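Local structure of probable glucarate dehydratase (Mycobacterium smegmatis str. MC2 155, 3VDG) at residues T36-A41 and E378-P383; A227-L232 and H239-D244. The protein probably catalyses the dehydration of glucarate, as a metal-dependent member of the enolase superfamily. One frame throughout, in Å; residues are numbered along the deposited sequence.

Contact 1 and contact 2 lie in different parts of the fold. Their centres are 31 Å apart and their nearest atoms about 18 Å, so they do not touch. Contact 1 joins strand 30-41, in the three-stranded antiparallel sheet of the N-terminal capping domain, to the loop between helix 349-360 and strand 388-389. Contact 2 pairs helix 222-235 with strand 241-244 of the barrel domain. Along the chain both segments of contact 2 fall between the two segments of contact 1. The long-range contact therefore brings the cap against chain that follows the barrel helices, while the local one packs a helix on the outside of the strand whose last residue, Asp244, binds the metal.

Contact 1: residues T36-A41 and E378-P383; sequences TPVAFA and EDVVAP
Glu378 reaches from its loop to the end of strand 30-41 and grips the backbone of Ala41. Its CB starts beside Phe40, 4.1 Å from Phe40 CB. CG stands beside the backbone N of Glu378 (chi1 -66°), and the chain then runs on extended to the strand. The carboxylate carbon CD passes Phe40 CB at 4.0 Å. At the tip, OE1 accepts the N-H of Ala41, with Ala41 N to Glu378 OE1 at 2.8 Å. The donor meets OE1 nearly in line with the CD-OE1 bond, and the N-H...O angle is 151°. A water donates to the same OE1 at 2.7 Å and also to Ala41 O, so it bridges the carboxylate and the strand. The second oxygen, OE2, bonds to Gln416 NE2 of helix 407-420, and that amide also holds Ala39 O.

Further back, Val38 CG1 meets Val380 CG1 at 4.2 Å in a small apolar touch. The ring of Phe40 leads away from 378-383 and rests on Leu348 and on Arg376, earlier in the same loop.

The contact ties the edge strand of the capping sheet to the loop after helix 349-360. With both carboxylate oxygens bonded, the group should be fixed in its rotation, and the N-H and water donors would favour the charged form of Glu378.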
loop_
_atom_site.group_PDB
_atom_site.type_symbol
_atom_site.label_atom_id
_atom_site.label_comp_id
_atom_site.label_asym_id
_atom_site.label_seq_id
_atom_site.Cartn_x
_atom_site.Cartn_y
_atom_site.Cartn_z
ATOM N N THR A 36 -27.060 -12.051 2.216
ATOM C CA THR A 36 -27.821 -12.984 3.047
ATOM C C THR A 36 -27.376 -12.886 4.507
ATOM O O THR A 36 -26.278 -13.331 4.855
ATOM C CB THR A 36 -27.600 -14.446 2.591
ATOM O OG1 THR A 36 -27.882 -14.554 1.192
ATOM C CG2 THR A 36 -28.517 -15.414 3.354
ATOM N N PRO A 37 -28.228 -12.317 5.375
ATOM C CA PRO A 37 -27.847 -12.328 6.797
ATOM C C PRO A 37 -27.971 -13.737 7.388
ATOM O O PRO A 37 -28.887 -14.475 7.035
ATOM C CB PRO A 37 -28.812 -11.305 7.446
ATOM C CG PRO A 37 -29.917 -11.094 6.462
ATOM C CD PRO A 37 -29.449 -11.532 5.097
ATOM N N VAL A 38 -27.018 -14.133 8.229
ATOM C CA VAL A 38 -27.035 -15.445 8.862
ATOM C C VAL A 38 -26.799 -15.288 10.363
ATOM O O VAL A 38 -26.316 -14.245 10.813
ATOM C CB VAL A 38 -25.941 -16.355 8.279
ATOM C CG1 VAL A 38 -26.194 -16.574 6.784
ATOM C CG2 VAL A 38 -24.555 -15.744 8.524
ATOM N N ALA A 39 -27.138 -16.315 11.140
ATOM C CA ALA A 39 -26.859 -16.307 12.585
ATOM C C ALA A 39 -26.386 -17.691 12.982
ATOM O O ALA A 39 -26.881 -18.702 12.479
ATOM C CB ALA A 39 -28.100 -15.890 13.383
ATOM N N PHE A 40 -25.394 -17.740 13.859
ATOM C CA PHE A 40 -24.856 -18.999 14.327
ATOM C C PHE A 40 -24.644 -18.933 15.841
ATOM O O PHE A 40 -24.386 -17.869 16.384
ATOM C CB PHE A 40 -23.542 -19.335 13.600
ATOM C CG PHE A 40 -22.522 -18.221 13.621
ATOM C CD1 PHE A 40 -22.564 -17.205 12.685
ATOM C CD2 PHE A 40 -21.493 -18.217 14.555
ATOM C CE1 PHE A 40 -21.625 -16.189 12.695
ATOM C CE2 PHE A 40 -20.547 -17.196 14.567
ATOM C CZ PHE A 40 -20.617 -16.182 13.633
ATOM N N ALA A 41 -24.770 -20.079 16.500
ATOM C CA ALA A 41 -24.666 -20.184 17.957
ATOM C C ALA A 41 -23.335 -19.701 18.496
ATOM O O ALA A 41 -22.260 -19.987 17.935
ATOM C CB ALA A 41 -24.919 -21.614 18.420
ATOM N N GLU A 378 -20.674 -23.877 13.258
ATOM C CA GLU A 378 -21.481 -23.808 12.032
ATOM C C GLU A 378 -20.703 -23.014 10.977
ATOM O O GLU A 378 -19.755 -22.295 11.308
ATOM C CB GLU A 378 -22.836 -23.140 12.309
ATOM C CG GLU A 378 -23.741 -23.961 13.249
ATOM C CD GLU A 378 -24.769 -23.128 14.016
ATOM O OE1 GLU A 378 -24.373 -22.298 14.870
ATOM O OE2 GLU A 378 -25.987 -23.318 13.785
ATOM N N ASP A 379 -21.082 -23.154 9.710
ATOM C CA ASP A 379 -20.397 -22.424 8.639
ATOM C C ASP A 379 -21.277 -22.372 7.400
ATOM O O ASP A 379 -22.275 -23.114 7.301
ATOM C CB ASP A 379 -19.034 -23.055 8.320
ATOM C CG ASP A 379 -18.056 -22.058 7.667
ATOM O OD1 ASP A 379 -18.468 -20.949 7.266
ATOM O OD2 ASP A 379 -16.871 -22.384 7.544
ATOM N N VAL A 380 -20.934 -21.478 6.478
ATOM C CA VAL A 380 -21.696 -21.322 5.231
ATOM C C VAL A 380 -20.951 -21.828 3.998
ATOM O O VAL A 380 -21.518 -21.852 2.898
ATOM C CB VAL A 380 -22.112 -19.856 4.959
ATOM C CG1 VAL A 380 -23.101 -19.366 6.010
ATOM C CG2 VAL A 380 -20.891 -18.955 4.903
ATOM N N VAL A 381 -19.689 -22.212 4.170
ATOM C CA VAL A 381 -18.895 -22.729 3.053
ATOM C C VAL A 381 -18.695 -24.233 3.159
ATOM O O VAL A 381 -18.770 -24.807 4.242
ATOM C CB VAL A 381 -17.514 -22.030 2.919
ATOM C CG1 VAL A 381 -17.713 -20.527 2.778
ATOM C CG2 VAL A 381 -16.597 -22.362 4.100
ATOM N N ALA A 382 -18.456 -24.877 2.025
ATOM C CA ALA A 382 -18.191 -26.309 2.035
ATOM C C ALA A 382 -16.900 -26.583 2.812
ATOM O O ALA A 382 -15.973 -25.780 2.779
ATOM C CB ALA A 382 -18.103 -26.842 0.613
ATOM N N PRO A 383 -16.838 -27.714 3.532
ATOM C CA PRO A 383 -15.699 -27.946 4.425
ATOM C C PRO A 383 -14.467 -28.424 3.664
ATOM O O PRO A 383 -14.551 -28.760 2.478
ATOM C CB PRO A 383 -16.207 -29.058 5.356
ATOM C CG PRO A 383 -17.216 -29.798 4.519
ATOM C CD PRO A 383 -17.888 -28.746 3.669
HETATM O O HOH W 1 -21.905 -21.978 15.809
#

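Contact 2: residues A227-L232 and H239-D244; sequences AAVEAL and HPLRLD. With NA (sodium ion), chain C.
Helix 227-232 and strand 241-244 run almost antiparallel, at 165° with their axes 9.7 Å apart, and Val229 faces Leu241. Val229 and Leu241 lie alongside, their side chains pointing in opposite senses. Leu241 CD1 lies 4.0 Å from Val229 CG1 and also comes up beside the helix backbone, 3.7 Å from Val229 O. Its other methyl, CD2, meets Leu232 CB at 4.2 Å. One leucine thus touches two residues of the helix three positions apart, Val229 and Leu232. Val229 divides its branches between two leucines of the strand. With CG1 anti to the backbone N (chi1 171°), CG1 is given to Leu241, and CG2 goes to Leu243 CD2 at 4.2 Å. No hydrogen bond crosses the contact. Leu232 also packs on Ile197 and Ala201 of helix 194-208.

The helix and strand are the last two elements of the beta-alpha-beta unit formed by strand 213-216, helix 222-235 and the parallel strand 241-244. The unit belongs to the barrel domain of the enolase superfamily, in which helices cover the outside of a strand barrel. Leu241 and Leu243 point to the helix layer. Arg242, between them, points the other way and forms salt bridges with Asp370 and Glu266.

Asp244 closes the strand at its C-terminal end, where barrels of this family carry the active site. Its OD2 binds the sodium ion at 2.4 Å, together with Glu269, Asn292 and two waters. The sodium probably occupies the site that takes magnesium in relatives. Lys216 also bonds to OD2. The other oxygen, OD1, accepts a hydrogen bond at 2.8 Å from one of the sodium-bound waters and another from the backbone N of Asn246.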
loop_
_atom_site.group_PDB
_atom_site.type_symbol
_atom_site.label_atom_id
_atom_site.label_comp_id
_atom_site.label_asym_id
_atom_site.label_seq_id
_atom_site.Cartn_x
_atom_site.Cartn_y
_atom_site.Cartn_z
ATOM N N ALA A 227 -3.440 -13.036 37.587
ATOM C CA ALA A 227 -3.325 -14.381 38.099
ATOM C C ALA A 227 -3.655 -15.413 37.029
ATOM O O ALA A 227 -2.990 -16.440 36.953
ATOM C CB ALA A 227 -4.200 -14.575 39.331
ATOM N N ALA A 228 -4.667 -15.155 36.195
ATOM C CA ALA A 228 -4.960 -16.085 35.114
ATOM C C ALA A 228 -3.803 -16.083 34.123
ATOM O O ALA A 228 -3.398 -17.136 33.627
ATOM C CB ALA A 228 -6.275 -15.742 34.413
ATOM N N VAL A 229 -3.266 -14.899 33.838
ATOM C CA VAL A 229 -2.142 -14.828 32.913
ATOM C C VAL A 229 -0.956 -15.666 33.429
ATOM O O VAL A 229 -0.378 -16.472 32.689
ATOM C CB VAL A 229 -1.738 -13.380 32.580
ATOM C CG1 VAL A 229 -0.437 -13.380 31.794
ATOM C CG2 VAL A 229 -2.839 -12.718 31.740
ATOM N N GLU A 230 -0.607 -15.494 34.701
ATOM C CA GLU A 230 0.512 -16.246 35.278
ATOM C C GLU A 230 0.255 -17.751 35.314
ATOM O O GLU A 230 1.180 -18.539 35.128
ATOM C CB GLU A 230 0.867 -15.741 36.679
ATOM C CG GLU A 230 0.720 -14.246 36.826
ATOM C CD GLU A 230 1.986 -13.580 37.310
ATOM O OE1 GLU A 230 3.077 -13.985 36.851
ATOM O OE2 GLU A 230 1.881 -12.638 38.126
ATOM N N ALA A 231 -0.992 -18.153 35.538
ATOM C CA ALA A 231 -1.335 -19.569 35.493
ATOM C C ALA A 231 -1.165 -20.120 34.087
ATOM O O ALA A 231 -0.721 -21.264 33.900
ATOM C CB ALA A 231 -2.757 -19.807 35.983
ATOM N N LEU A 232 -1.539 -19.322 33.091
ATOM C CA LEU A 232 -1.339 -19.736 31.707
ATOM C C LEU A 232 0.145 -19.912 31.445
ATOM O O LEU A 232 0.549 -20.885 30.810
ATOM C CB LEU A 232 -1.941 -18.720 30.721
ATOM C CG LEU A 232 -3.470 -18.748 30.700
ATOM C CD1 LEU A 232 -4.031 -17.492 30.042
ATOM C CD2 LEU A 232 -3.975 -20.003 29.990
ATOM N N HIS A 239 4.388 -20.658 25.235
ATOM C CA HIS A 239 3.374 -19.925 24.478
ATOM C C HIS A 239 3.438 -18.436 24.685
ATOM O O HIS A 239 3.383 -17.959 25.815
ATOM C CB HIS A 239 1.991 -20.420 24.848
ATOM C CG HIS A 239 1.639 -21.757 24.240
ATOM N ND1 HIS A 239 2.367 -22.871 24.462
ATOM C CD2 HIS A 239 0.595 -22.132 23.400
ATOM C CE1 HIS A 239 1.821 -23.906 23.796
ATOM N NE2 HIS A 239 0.735 -23.455 23.148
ATOM N N PRO A 240 3.550 -17.667 23.590
ATOM C CA PRO A 240 3.378 -16.229 23.760
ATOM C C PRO A 240 1.966 -15.923 24.287
ATOM O O PRO A 240 1.006 -16.621 23.932
ATOM C CB PRO A 240 3.569 -15.679 22.335
ATOM C CG PRO A 240 4.428 -16.707 21.652
ATOM C CD PRO A 240 3.933 -18.021 22.206
ATOM N N LEU A 241 1.868 -14.893 25.134
ATOM C CA LEU A 241 0.613 -14.536 25.818
ATOM C C LEU A 241 0.268 -13.082 25.563
ATOM O O LEU A 241 1.145 -12.220 25.491
ATOM C CB LEU A 241 0.739 -14.733 27.347
ATOM C CG LEU A 241 1.082 -16.139 27.853
ATOM C CD1 LEU A 241 1.195 -16.120 29.368
ATOM C CD2 LEU A 241 0.043 -17.163 27.420
ATOM N N ARG A 242 -1.024 -12.801 25.448
ATOM C CA ARG A 242 -1.477 -11.435 25.272
ATOM C C ARG A 242 -2.672 -11.226 26.156
ATOM O O ARG A 242 -3.426 -12.161 26.411
ATOM C CB ARG A 242 -1.941 -11.208 23.837
ATOM C CG ARG A 242 -0.914 -11.567 22.794
ATOM C CD ARG A 242 -1.673 -11.961 21.544
ATOM N NE ARG A 242 -0.761 -12.380 20.499
ATOM C CZ ARG A 242 -1.139 -12.715 19.278
ATOM N NH1 ARG A 242 -2.429 -12.693 18.939
ATOM N NH2 ARG A 242 -0.221 -13.076 18.402
ATOM N N LEU A 243 -2.854 -9.997 26.609
ATOM C CA LEU A 243 -3.993 -9.674 27.457
ATOM C C LEU A 243 -4.664 -8.434 26.866
ATOM O O LEU A 243 -3.985 -7.505 26.434
ATOM C CB LEU A 243 -3.504 -9.388 28.885
ATOM C CG LEU A 243 -4.504 -8.898 29.941
ATOM C CD1 LEU A 243 -5.626 -9.912 30.130
ATOM C CD2 LEU A 243 -3.761 -8.645 31.260
ATOM N N ASP A 244 -5.994 -8.429 26.853
ATOM C CA ASP A 244 -6.754 -7.362 26.216
ATOM C C ASP A 244 -7.985 -7.028 27.041
ATOM O O ASP A 244 -8.987 -7.743 26.986
ATOM C CB ASP A 244 -7.182 -7.834 24.826
ATOM C CG ASP A 244 -8.142 -6.870 24.143
ATOM O OD1 ASP A 244 -8.273 -5.693 24.570
ATOM O OD2 ASP A 244 -8.765 -7.300 23.157
HETATM NA NA NA C . -8.068 -6.411 20.994
HETATM O O HOH W 2 -8.880 -4.484 22.100
HETATM O O HOH W 3 -9.779 -7.788 20.331
#